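Local coordinates for protein protoporphyrinogen oxidase (Exiguobacterium sibiricum, PDB 3LOV) that probably oxidises coproporphyrinogen III to coproporphyrin III with molecular oxygen in heme b biosynthesis, using bound FAD as its cofactor, at residues L283-P286 against H287-V291; H417-R420 against I421-V424; G16-A19 against A20-E24; R425-V428 against L429-P433. One frame throughout, in Å; residues are numbered along the deposited sequence.

Interaction 1. Residues L283-P286 against H287-V291; sequences LTIP and HPQVV. With FAD (flavin-adenine dinucleotide), chain B.
Pro286 and Gln289 meet round the first turn of helix 287-293, where the end of the loop after strand 280-283 and the first helical turn bring them to the adenine of FAD. Among the hydrogen bonds, Pro286, at the N-cap position, offers its carbonyl to the helix: Gln289 N binds Pro286 O at 2.9 Å, and Val290 N adds a weak bond to the same oxygen at 3.4 Å. The amide of Gln289 then reads the adenine with both its ends. FAD N6A donates to Gln289 OE1 at 2.8 Å and an angle of 159°, while Gln289 NE2 donates to FAD N7A at 2.9 Å along a more bent path of 138°. An alanine in place of Gln289 would probably leave N6A and N7A of the adenine without these partners and the base freer to shift.

Apolar contacts flank the Gln289 side chain. Ile285 crosses Gln289 at about a right angle, its CD1 lying 3.5 Å from Gln289 CB. Its other branch, CG2, sits anti to the carbonyl carbon (chi1 of 66° for CG1) and thereby reaches the base, 3.3 Å from FAD C4A. The Pro286 ring runs alongside Gln289, and its CD approaches FAD C8A at 3.6 Å. Further from the cofactor, Val290 CG2 packs on Leu283 CB and Ile285 CG1, and the Val290 side chain also touches Leu437 of strand 435-437. The loop residue Ile285, the N-cap Pro286 and Gln289 of the first turn line one side of the adenine site in a Rossmann-type FAD-binding domain.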
loop_
_atom_site.group_PDB
_atom_site.type_symbol
_atom_site.label_atom_id
_atom_site.label_comp_id
_atom_site.label_asym_id
_atom_site.label_seq_id
_atom_site.Cartn_x
_atom_site.Cartn_y
_atom_site.Cartn_z
ATOM N N LEU A 283 7.505 -14.085 11.917
ATOM C CA LEU A 283 6.085 -13.938 11.648
ATOM C C LEU A 283 5.825 -12.791 10.638
ATOM O O LEU A 283 6.163 -11.644 10.896
ATOM C CB LEU A 283 5.295 -13.739 12.968
ATOM C CG LEU A 283 5.463 -14.844 14.023
ATOM C CD1 LEU A 283 4.747 -14.517 15.373
ATOM C CD2 LEU A 283 4.941 -16.204 13.468
ATOM N N THR A 284 5.193 -13.112 9.503
ATOM C CA THR A 284 4.902 -12.130 8.455
ATOM C C THR A 284 3.414 -12.133 8.138
ATOM O O THR A 284 2.978 -11.554 7.150
ATOM C CB THR A 284 5.771 -12.378 7.166
ATOM O OG1 THR A 284 5.300 -13.507 6.422
ATOM C CG2 THR A 284 7.235 -12.635 7.534
ATOM N N ILE A 285 2.653 -12.778 9.021
ATOM C CA ILE A 285 1.229 -12.970 8.883
ATOM C C ILE A 285 0.490 -11.763 9.497
ATOM O O ILE A 285 1.117 -10.930 10.126
ATOM C CB ILE A 285 0.771 -14.242 9.600
ATOM C CG1 ILE A 285 0.949 -14.117 11.127
ATOM C CG2 ILE A 285 1.489 -15.452 9.013
ATOM C CD1 ILE A 285 0.469 -15.378 11.901
ATOM N N PRO A 286 -0.823 -11.664 9.282
ATOM C CA PRO A 286 -1.515 -10.483 9.805
ATOM C C PRO A 286 -1.331 -10.331 11.324
ATOM O O PRO A 286 -1.421 -11.311 12.081
ATOM C CB PRO A 286 -2.977 -10.759 9.473
ATOM C CG PRO A 286 -2.955 -11.661 8.241
ATOM C CD PRO A 286 -1.643 -12.415 8.298
ATOM N N HIS A 287 -1.135 -9.098 11.751
ATOM C CA HIS A 287 -0.805 -8.779 13.132
ATOM C C HIS A 287 -1.810 -9.247 14.245
ATOM O O HIS A 287 -1.391 -9.576 15.344
ATOM C CB HIS A 287 -0.438 -7.279 13.250
ATOM C CG HIS A 287 -1.588 -6.339 13.045
ATOM N ND1 HIS A 287 -1.940 -5.844 11.805
ATOM C CD2 HIS A 287 -2.467 -5.804 13.923
ATOM C CE1 HIS A 287 -2.997 -5.067 11.927
ATOM N NE2 HIS A 287 -3.313 -4.990 13.207
ATOM N N PRO A 288 -3.106 -9.320 13.959
ATOM C CA PRO A 288 -3.997 -9.902 14.988
ATOM C C PRO A 288 -3.767 -11.404 15.226
ATOM O O PRO A 288 -4.134 -11.906 16.277
ATOM C CB PRO A 288 -5.405 -9.685 14.430
ATOM C CG PRO A 288 -5.247 -8.737 13.252
ATOM C CD PRO A 288 -3.841 -8.924 12.748
ATOM N N GLN A 289 -3.205 -12.118 14.256
ATOM C CA GLN A 289 -2.804 -13.483 14.514
ATOM C C GLN A 289 -1.532 -13.507 15.321
ATOM O O GLN A 289 -1.343 -14.423 16.106
ATOM C CB GLN A 289 -2.635 -14.291 13.234
ATOM C CG GLN A 289 -3.917 -14.468 12.380
ATOM C CD GLN A 289 -3.649 -15.425 11.269
ATOM O OE1 GLN A 289 -3.139 -16.512 11.515
ATOM N NE2 GLN A 289 -3.959 -15.041 10.040
ATOM N N VAL A 290 -0.674 -12.495 15.186
ATOM C CA VAL A 290 0.518 -12.382 16.033
ATOM C C VAL A 290 0.144 -12.281 17.504
ATOM O O VAL A 290 0.701 -12.975 18.374
ATOM C CB VAL A 290 1.412 -11.175 15.616
ATOM C CG1 VAL A 290 2.528 -10.950 16.635
ATOM C CG2 VAL A 290 1.975 -11.382 14.184
ATOM N N VAL A 291 -0.801 -11.409 17.789
ATOM C CA VAL A 291 -1.283 -11.201 19.152
ATOM C C VAL A 291 -1.812 -12.514 19.733
ATOM O O VAL A 291 -1.480 -12.848 20.865
ATOM C CB VAL A 291 -2.419 -10.147 19.206
ATOM C CG1 VAL A 291 -3.095 -10.142 20.581
ATOM C CG2 VAL A 291 -1.884 -8.767 18.783
HETATM P PA FAD B . 0.301 -10.556 2.785
HETATM O O1A FAD B . 0.421 -10.298 1.322
HETATM O O2A FAD B . -0.998 -10.296 3.451
HETATM O O5B FAD B . 0.719 -12.067 3.060
HETATM C C5B FAD B . 0.434 -12.728 4.266
HETATM C C4B FAD B . 0.592 -14.233 4.017
HETATM O O4B FAD B . 0.522 -14.958 5.247
HETATM C C3B FAD B . -0.487 -14.742 3.084
HETATM O O3B FAD B . 0.046 -15.569 2.065
HETATM C C2B FAD B . -1.383 -15.491 4.052
HETATM O O2B FAD B . -2.037 -16.563 3.472
HETATM C C1B FAD B . -0.403 -15.997 5.089
HETATM N N9A FAD B . -0.980 -16.334 6.400
HETATM C C8A FAD B . -2.015 -15.776 7.118
HETATM N N7A FAD B . -2.176 -16.440 8.291
HETATM C C5A FAD B . -1.240 -17.438 8.327
HETATM C C6A FAD B . -0.905 -18.417 9.265
HETATM N N6A FAD B . -1.537 -18.500 10.433
HETATM N N1A FAD B . 0.124 -19.304 8.993
HETATM C C2A FAD B . 0.846 -19.200 7.828
HETATM N N3A FAD B . 0.530 -18.212 6.913
HETATM C C4A FAD B . -0.498 -17.373 7.151
HETATM N N1 FAD B . 1.701 -1.741 -2.121
HETATM C C2 FAD B . 2.420 -1.144 -3.120
HETATM O O2 FAD B . 3.644 -0.994 -3.013
HETATM N N3 FAD B . 1.773 -0.685 -4.240
HETATM C C4 FAD B . 0.437 -0.783 -4.388
HETATM O O4 FAD B . -0.067 -0.384 -5.422
HETATM C C4X FAD B . -0.320 -1.348 -3.384
HETATM N N5 FAD B . -1.687 -1.495 -3.551
HETATM C C5X FAD B . -2.424 -2.093 -2.525
HETATM C C6 FAD B . -3.812 -2.218 -2.652
HETATM C C7 FAD B . -4.565 -2.815 -1.627
HETATM C C7M FAD B . -6.051 -2.954 -1.773
HETATM C C8 FAD B . -3.927 -3.326 -0.481
HETATM C C8M FAD B . -4.702 -3.966 0.657
HETATM C C9 FAD B . -2.546 -3.221 -0.351
HETATM C C9A FAD B . -1.778 -2.601 -1.363
HETATM N N10 FAD B . -0.388 -2.492 -1.233
HETATM C C10 FAD B . 0.334 -1.854 -2.250
HETATM C "C1'" FAD B . 0.376 -2.981 -0.026
HETATM C "C2'" FAD B . 0.934 -4.393 -0.333
HETATM O "O2'" FAD B . -0.128 -5.249 -0.535
HETATM C "C3'" FAD B . 1.809 -4.957 0.795
HETATM O "O3'" FAD B . 3.034 -4.239 0.730
HETATM C "C4'" FAD B . 2.160 -6.463 0.689
HETATM O "O4'" FAD B . 1.265 -7.260 -0.064
HETATM C "C5'" FAD B . 2.208 -7.119 2.055
HETATM O "O5'" FAD B . 2.677 -8.436 1.913
HETATM P P FAD B . 2.880 -9.318 3.206
HETATM O O1P FAD B . 3.419 -8.524 4.367
HETATM O O2P FAD B . 3.585 -10.624 2.931
HETATM O O3P FAD B . 1.353 -9.705 3.649
#

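Interaction 2. Residues H417-R420 against I421-V424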
loop_
_atom_site.group_PDB
_atom_site.type_symbol
_atom_site.label_atom_id
_atom_site.label_comp_id
_atom_site.label_asym_id
_atom_site.label_seq_id
_atom_site.Cartn_x
_atom_site.Cartn_y
_atom_site.Cartn_z
ATOM N N HIS A 417 3.565 5.539 15.501
ATOM C CA HIS A 417 3.552 4.136 15.070
ATOM C C HIS A 417 4.923 3.489 15.165
ATOM O O HIS A 417 5.043 2.435 15.739
ATOM C CB HIS A 417 3.028 4.000 13.625
ATOM C CG HIS A 417 2.890 2.586 13.169
ATOM N ND1 HIS A 417 1.808 1.801 13.509
ATOM C CD2 HIS A 417 3.708 1.805 12.420
ATOM C CE1 HIS A 417 1.958 0.601 12.970
ATOM N NE2 HIS A 417 3.106 0.576 12.314
ATOM N N ALA A 418 5.944 4.112 14.588
ATOM C CA ALA A 418 7.256 3.506 14.505
ATOM C C ALA A 418 7.798 3.199 15.915
ATOM O O ALA A 418 8.277 2.109 16.159
ATOM C CB ALA A 418 8.218 4.411 13.687
ATOM N N ASP A 419 7.612 4.111 16.858
ATOM C CA ASP A 419 7.987 3.874 18.267
ATOM C C ASP A 419 7.154 2.807 18.927
ATOM O O ASP A 419 7.685 2.014 19.692
ATOM C CB ASP A 419 7.880 5.149 19.102
ATOM C CG ASP A 419 8.971 6.147 18.776
ATOM O OD1 ASP A 419 9.934 5.762 18.099
ATOM O OD2 ASP A 419 8.856 7.311 19.190
ATOM N N ARG A 420 5.872 2.754 18.611
ATOM C CA ARG A 420 5.050 1.659 19.115
ATOM C C ARG A 420 5.520 0.271 18.591
ATOM O O ARG A 420 5.568 -0.717 19.334
ATOM C CB ARG A 420 3.597 1.915 18.788
ATOM C CG ARG A 420 2.957 2.978 19.700
ATOM C CD ARG A 420 1.454 2.997 19.520
ATOM N NE ARG A 420 1.021 3.398 18.167
ATOM C CZ ARG A 420 0.926 4.663 17.761
ATOM N NH1 ARG A 420 1.211 5.664 18.597
ATOM N NH2 ARG A 420 0.486 4.934 16.547
ATOM N N ILE A 421 5.879 0.205 17.320
ATOM C CA ILE A 421 6.340 -1.052 16.749
ATOM C C ILE A 421 7.690 -1.471 17.392
ATOM O O ILE A 421 7.890 -2.650 17.629
ATOM C CB ILE A 421 6.453 -0.940 15.261
ATOM C CG1 ILE A 421 5.031 -0.819 14.630
ATOM C CG2 ILE A 421 7.356 -2.066 14.639
ATOM C CD1 ILE A 421 3.977 -1.855 15.057
ATOM N N GLN A 422 8.613 -0.538 17.659
ATOM C CA GLN A 422 9.865 -0.843 18.397
ATOM C C GLN A 422 9.526 -1.480 19.751
ATOM O O GLN A 422 10.118 -2.488 20.174
ATOM C CB GLN A 422 10.733 0.436 18.583
ATOM C CG GLN A 422 11.711 0.397 19.780
ATOM C CD GLN A 422 12.564 1.673 19.952
ATOM O OE1 GLN A 422 12.555 2.574 19.112
ATOM N NE2 GLN A 422 13.310 1.733 21.048
ATOM N N ARG A 423 8.570 -0.880 20.455
ATOM C CA ARG A 423 8.181 -1.430 21.731
ATOM C C ARG A 423 7.545 -2.828 21.573
ATOM O O ARG A 423 7.859 -3.702 22.344
ATOM C CB ARG A 423 7.288 -0.449 22.518
ATOM C CG ARG A 423 7.054 -0.858 24.003
ATOM C CD ARG A 423 5.808 -1.705 24.097
ATOM N NE ARG A 423 5.733 -2.617 25.234
ATOM C CZ ARG A 423 4.815 -3.571 25.349
ATOM N NH1 ARG A 423 3.917 -3.760 24.376
ATOM N NH2 ARG A 423 4.797 -4.349 26.429
ATOM N N VAL A 424 6.678 -3.047 20.576
ATOM C CA VAL A 424 6.125 -4.390 20.291
ATOM C C VAL A 424 7.282 -5.427 20.110
ATOM O O VAL A 424 7.309 -6.469 20.779
ATOM C CB VAL A 424 5.107 -4.351 19.067
ATOM C CG1 VAL A 424 4.852 -5.727 18.446
ATOM C CG2 VAL A 424 3.770 -3.704 19.459
#
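His417 and Ile421 stand one turn apart at the start of helix 417-431, an i to i+4 pair on the helix's buried side that makes a CH-pi contact. The backbone carries the usual alpha-helical bonds, Ile421 N to His417 O measuring 2.9 Å and Val424 N to Arg420 O the same.

Ile421 can be followed outward. Its CB lies 3.7 Å from Ala418 O, against the preceding turn. CG1, anti to the carbonyl carbon (chi1 -69°), is turned back along the helix and reaches over one face of the imidazole. Ile421 CG1 stands 3.7 Å from the centroid of the His417 ring, 29° off the ring normal. That offset brings CG1 toward the rim, where His417 NE2 is 3.3 Å away. CD1 stays above the same face, outside the NE2-CE1 side of the rim, 3.8 Å from His417 CE1, and the side chain also touches Tyr442 in a neighbouring loop.

The imidazole is fixed by more than this methylene: His417 NE2 is hydrogen-bonded to Ala441 O, and the ring stacks with Tyr413. With a serine in place of His417, Ala441 O is likely to lose its imidazole partner and Ile421 CG1 the ring face it packs on. On another flank of the helix, Arg420 bends at chi3 and folds back toward the N-terminal end, where its NH1 is hydrogen-bonded to Val415 O. Arg423 leads away, its NH1 hydrogen-bonded to His298 O and salt-bridged to Glu301. The fold-back leaves the Arg420 guanidinium with one face over a backbone nitrogen, His417 N lying 3.2 Å above its plane.

Interaction 3. Residues G16-A19 against A20-E24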
loop_
_atom_site.group_PDB
_atom_site.type_symbol
_atom_site.label_atom_id
_atom_site.label_comp_id
_atom_site.label_asym_id
_atom_site.label_seq_id
_atom_site.Cartn_x
_atom_site.Cartn_y
_atom_site.Cartn_z
ATOM N N GLY A 16 7.454 -12.738 3.447
ATOM C CA GLY A 16 7.967 -14.067 3.758
ATOM C C GLY A 16 8.886 -14.639 2.669
ATOM O O GLY A 16 9.880 -15.253 2.995
ATOM N N LEU A 17 8.552 -14.430 1.398
ATOM C CA LEU A 17 9.367 -14.911 0.270
ATOM C C LEU A 17 10.664 -14.119 0.161
ATOM O O LEU A 17 11.740 -14.695 -0.020
ATOM C CB LEU A 17 8.584 -14.851 -1.050
ATOM C CG LEU A 17 7.586 -15.988 -1.270
ATOM C CD1 LEU A 17 6.761 -15.782 -2.514
ATOM C CD2 LEU A 17 8.346 -17.327 -1.320
ATOM N N ALA A 18 10.581 -12.806 0.342
ATOM C CA ALA A 18 11.778 -11.985 0.458
ATOM C C ALA A 18 12.617 -12.388 1.663
ATOM O O ALA A 18 13.854 -12.425 1.595
ATOM C CB ALA A 18 11.426 -10.513 0.556
ATOM N N ALA A 19 11.966 -12.673 2.774
ATOM C CA ALA A 19 12.727 -13.101 3.924
ATOM C C ALA A 19 13.525 -14.400 3.585
ATOM O O ALA A 19 14.657 -14.541 3.989
ATOM C CB ALA A 19 11.822 -13.312 5.151
ATOM N N ALA A 20 12.940 -15.329 2.845
ATOM C CA ALA A 20 13.617 -16.613 2.630
ATOM C C ALA A 20 14.837 -16.370 1.740
ATOM O O ALA A 20 15.889 -16.987 1.962
ATOM C CB ALA A 20 12.699 -17.617 2.000
ATOM N N TYR A 21 14.658 -15.482 0.748
ATOM C CA TYR A 21 15.674 -15.134 -0.243
ATOM C C TYR A 21 16.862 -14.580 0.485
ATOM O O TYR A 21 17.999 -15.007 0.263
ATOM C CB TYR A 21 15.148 -14.084 -1.247
ATOM C CG TYR A 21 16.224 -13.587 -2.207
ATOM C CD1 TYR A 21 16.560 -14.303 -3.354
ATOM C CD2 TYR A 21 16.923 -12.407 -1.947
ATOM C CE1 TYR A 21 17.577 -13.852 -4.205
ATOM C CE2 TYR A 21 17.918 -11.970 -2.772
ATOM C CZ TYR A 21 18.232 -12.689 -3.912
ATOM O OH TYR A 21 19.235 -12.251 -4.734
ATOM N N TYR A 22 16.608 -13.606 1.349
ATOM C CA TYR A 22 17.690 -12.966 2.067
ATOM C C TYR A 22 18.290 -13.914 3.104
ATOM O O TYR A 22 19.482 -13.842 3.362
ATOM C CB TYR A 22 17.234 -11.681 2.760
ATOM C CG TYR A 22 16.842 -10.566 1.830
ATOM C CD1 TYR A 22 17.741 -10.070 0.901
ATOM C CD2 TYR A 22 15.572 -9.984 1.899
ATOM C CE1 TYR A 22 17.392 -9.035 0.038
ATOM C CE2 TYR A 22 15.198 -8.941 1.031
ATOM C CZ TYR A 22 16.121 -8.489 0.094
ATOM O OH TYR A 22 15.788 -7.475 -0.768
ATOM N N ALA A 23 17.464 -14.766 3.726
ATOM C CA ALA A 23 17.957 -15.717 4.718
ATOM C C ALA A 23 18.874 -16.731 4.054
ATOM O O ALA A 23 19.864 -17.137 4.667
ATOM C CB ALA A 23 16.779 -16.469 5.515
ATOM N N GLU A 24 18.552 -17.166 2.833
ATOM C CA GLU A 24 19.435 -18.154 2.162
ATOM C C GLU A 24 20.859 -17.592 2.051
ATOM O O GLU A 24 21.820 -18.285 2.349
ATOM C CB GLU A 24 18.891 -18.641 0.815
ATOM C CG GLU A 24 17.741 -19.626 0.975
ATOM C CD GLU A 24 17.392 -20.419 -0.266
ATOM O OE1 GLU A 24 18.017 -20.201 -1.335
ATOM O OE2 GLU A 24 16.469 -21.294 -0.153
#
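From Gly16 to Ala23 the backbone keeps i to i+4 hydrogen bonds, running from Ala20 N to Gly16 O at 3.1 Å to Ala23 N to Ala19 O at 2.8 Å. The first of these is forked, since Ala20 N also makes a weak bond to Leu17 O.

Tyr22 makes the main side-chain contact with the preceding turn. Its CG is anti to the carbonyl carbon (chi1 -67°), which turns the ring back toward Ala18: CD2 comes to 3.0 Å from Ala18 O, an oblique approach, and CE2 to 4.1 Å from Ala18 CB. The same carbonyl accepts Tyr22 N at 3.0 Å and 169°, so backbone and ring of one residue converge on one oxygen.

These turns belong to helix 14-26 of the beta-alpha-beta unit formed with strands 6-10 and 31-35, and Gly16 is the last glycine of a GxGxxG sequence consistent with the dinucleotide-binding motif of Rossmann-type domains. On the side facing helix 447-463, Ala18 and Ala19 both touch Ala454.

Tyr21, by contrast, has CG opposite its backbone nitrogen across the CA-CB bond (chi1 174°), and its ring lies beside that of Tyr22. The edge of Tyr21 is turned to a face of Tyr22, with CD2 of Tyr21 3.7 Å above the Tyr22 ring plane near its rim. Both rings touch Leu72 of helix 68-75, and Tyr21 additionally makes a cation-pi contact with Arg25.

Interaction 4. Residues R425-V428 against L429-P433; sequences REEV and LAQYP
Val428 and Tyr432 form the close-packed side of the last turns of helix 417-431. Tyr432 N binds Val428 O at 2.6 Å with an angle of 149°, and the same oxygen lies at the edge of the Tyr432 ring, near its plane. The side chains themselves meet more loosely, Val428 CG1 to Tyr432 CB being 4.5 Å. Inward, Val428 rests on Ile435, while the tyrosine hydroxyl is hydrogen-bonded to Asp296 N and its ring makes a cation-pi contact with Arg262.

Here the helix ends. Tyr432 is the first residue to leave helical torsions, and the chain passes through Pro433 into strand 435-437, the edge strand of the parallel sheet in the FAD-binding domain.

The outward side is sparser. Ala430 is exposed, its CB touching the backbone at Glu426 O, 3.3 Å away. The nearest side-chain approach of Glu427 and Gln431 is Glu427 OE2 to Gln431 CG, 3.9 Å, with carboxylate and amide planes turned 30° against each other. A bend at chi2 (77°) brings the Glu427 carboxylate forward, toward Gln431, and His298 N supplies a hydrogen bond to OE2.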
loop_
_atom_site.group_PDB
_atom_site.type_symbol
_atom_site.label_atom_id
_atom_site.label_comp_id
_atom_site.label_asym_id
_atom_site.label_seq_id
_atom_site.Cartn_x
_atom_site.Cartn_y
_atom_site.Cartn_z
ATOM N N ARG A 425 8.275 -5.086 19.293
ATOM C CA ARG A 425 9.402 -5.980 19.003
ATOM C C ARG A 425 10.251 -6.324 20.228
ATOM O O ARG A 425 10.664 -7.486 20.377
ATOM C CB ARG A 425 10.274 -5.395 17.901
ATOM C CG ARG A 425 9.570 -5.437 16.517
ATOM C CD ARG A 425 10.536 -5.019 15.422
ATOM N NE ARG A 425 10.112 -5.468 14.097
ATOM C CZ ARG A 425 9.927 -4.672 13.042
ATOM N NH1 ARG A 425 10.156 -3.358 13.097
ATOM N NH2 ARG A 425 9.565 -5.208 11.893
ATOM N N GLU A 426 10.442 -5.347 21.128
ATOM C CA GLU A 426 11.172 -5.557 22.388
ATOM C C GLU A 426 10.408 -6.463 23.327
ATOM O O GLU A 426 10.991 -7.309 24.012
ATOM C CB GLU A 426 11.423 -4.214 23.091
ATOM C CG GLU A 426 12.425 -3.348 22.361
ATOM C CD GLU A 426 12.484 -1.929 22.912
ATOM O OE1 GLU A 426 11.846 -1.670 23.966
ATOM O OE2 GLU A 426 13.163 -1.081 22.278
ATOM N N GLU A 427 9.094 -6.281 23.381
ATOM C CA GLU A 427 8.276 -7.147 24.170
ATOM C C GLU A 427 8.324 -8.565 23.625
ATOM O O GLU A 427 8.424 -9.514 24.386
ATOM C CB GLU A 427 6.833 -6.671 24.186
ATOM C CG GLU A 427 5.842 -7.662 24.803
ATOM C CD GLU A 427 5.865 -7.700 26.345
ATOM O OE1 GLU A 427 6.819 -7.194 26.953
ATOM O OE2 GLU A 427 4.897 -8.217 26.934
ATOM N N VAL A 428 8.166 -8.733 22.318
ATOM C CA VAL A 428 8.259 -10.087 21.743
ATOM C C VAL A 428 9.642 -10.698 22.003
ATOM O O VAL A 428 9.765 -11.852 22.368
ATOM C CB VAL A 428 7.897 -10.109 20.271
ATOM C CG1 VAL A 428 8.180 -11.499 19.668
ATOM C CG2 VAL A 428 6.421 -9.721 20.079
ATOM N N LEU A 429 10.700 -9.933 21.843
ATOM C CA LEU A 429 12.005 -10.520 22.058
ATOM C C LEU A 429 12.229 -10.906 23.541
ATOM O O LEU A 429 12.823 -11.944 23.821
ATOM C CB LEU A 429 13.119 -9.651 21.457
ATOM C CG LEU A 429 13.227 -9.883 19.928
ATOM C CD1 LEU A 429 14.037 -8.738 19.190
ATOM C CD2 LEU A 429 13.757 -11.321 19.544
ATOM N N ALA A 430 11.660 -10.136 24.466
ATOM C CA ALA A 430 11.808 -10.407 25.876
ATOM C C ALA A 430 10.937 -11.614 26.316
ATOM O O ALA A 430 11.366 -12.420 27.122
ATOM C CB ALA A 430 11.472 -9.139 26.721
ATOM N N GLN A 431 9.737 -11.756 25.769
ATOM C CA GLN A 431 8.884 -12.882 26.106
ATOM C C GLN A 431 9.131 -14.108 25.254
ATOM O O GLN A 431 8.898 -15.227 25.719
ATOM C CB GLN A 431 7.419 -12.493 26.017
ATOM C CG GLN A 431 7.043 -11.510 27.101
ATOM C CD GLN A 431 7.296 -12.084 28.500
ATOM O OE1 GLN A 431 6.691 -13.071 28.898
ATOM N NE2 GLN A 431 8.183 -11.466 29.225
ATOM N N TYR A 432 9.565 -13.903 24.000
ATOM C CA TYR A 432 9.876 -15.011 23.091
ATOM C C TYR A 432 11.188 -14.782 22.334
ATOM O O TYR A 432 11.194 -14.468 21.142
ATOM C CB TYR A 432 8.747 -15.196 22.099
ATOM C CG TYR A 432 7.404 -15.566 22.690
ATOM C CD1 TYR A 432 6.511 -14.562 23.180
ATOM C CD2 TYR A 432 6.981 -16.883 22.708
ATOM C CE1 TYR A 432 5.275 -14.894 23.677
ATOM C CE2 TYR A 432 5.716 -17.225 23.204
ATOM C CZ TYR A 432 4.872 -16.233 23.675
ATOM O OH TYR A 432 3.622 -16.568 24.153
ATOM N N PRO A 433 12.310 -14.965 23.022
ATOM C CA PRO A 433 13.583 -14.745 22.378
ATOM C C PRO A 433 13.653 -15.607 21.134
ATOM O O PRO A 433 13.187 -16.745 21.162
ATOM C CB PRO A 433 14.604 -15.203 23.423
ATOM C CG PRO A 433 13.880 -15.221 24.719
ATOM C CD PRO A 433 12.450 -15.505 24.383
#

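Along the chain, interaction 3 comes first, on helix 14-26 behind the opening strand of the parallel sheet. Interaction 1 follows much later, at the step from strand 280-283 into helix 287-293, and touches interaction 3 where Thr284 OG1 lies 3.8 Å from Gly16 N, beside the cofactor. Interactions 2 and 4 then succeed each other on helix 417-431, their segments adjoining and their centres 13 Å apart. All four are local turns in series; none nests in or crosses another, and none closes a long loop. Strand 435-437, which follows interaction 4, returns to Leu283 of interaction 1 through backbone hydrogen bonds from Tyr436, bringing the late helix back to the sheet.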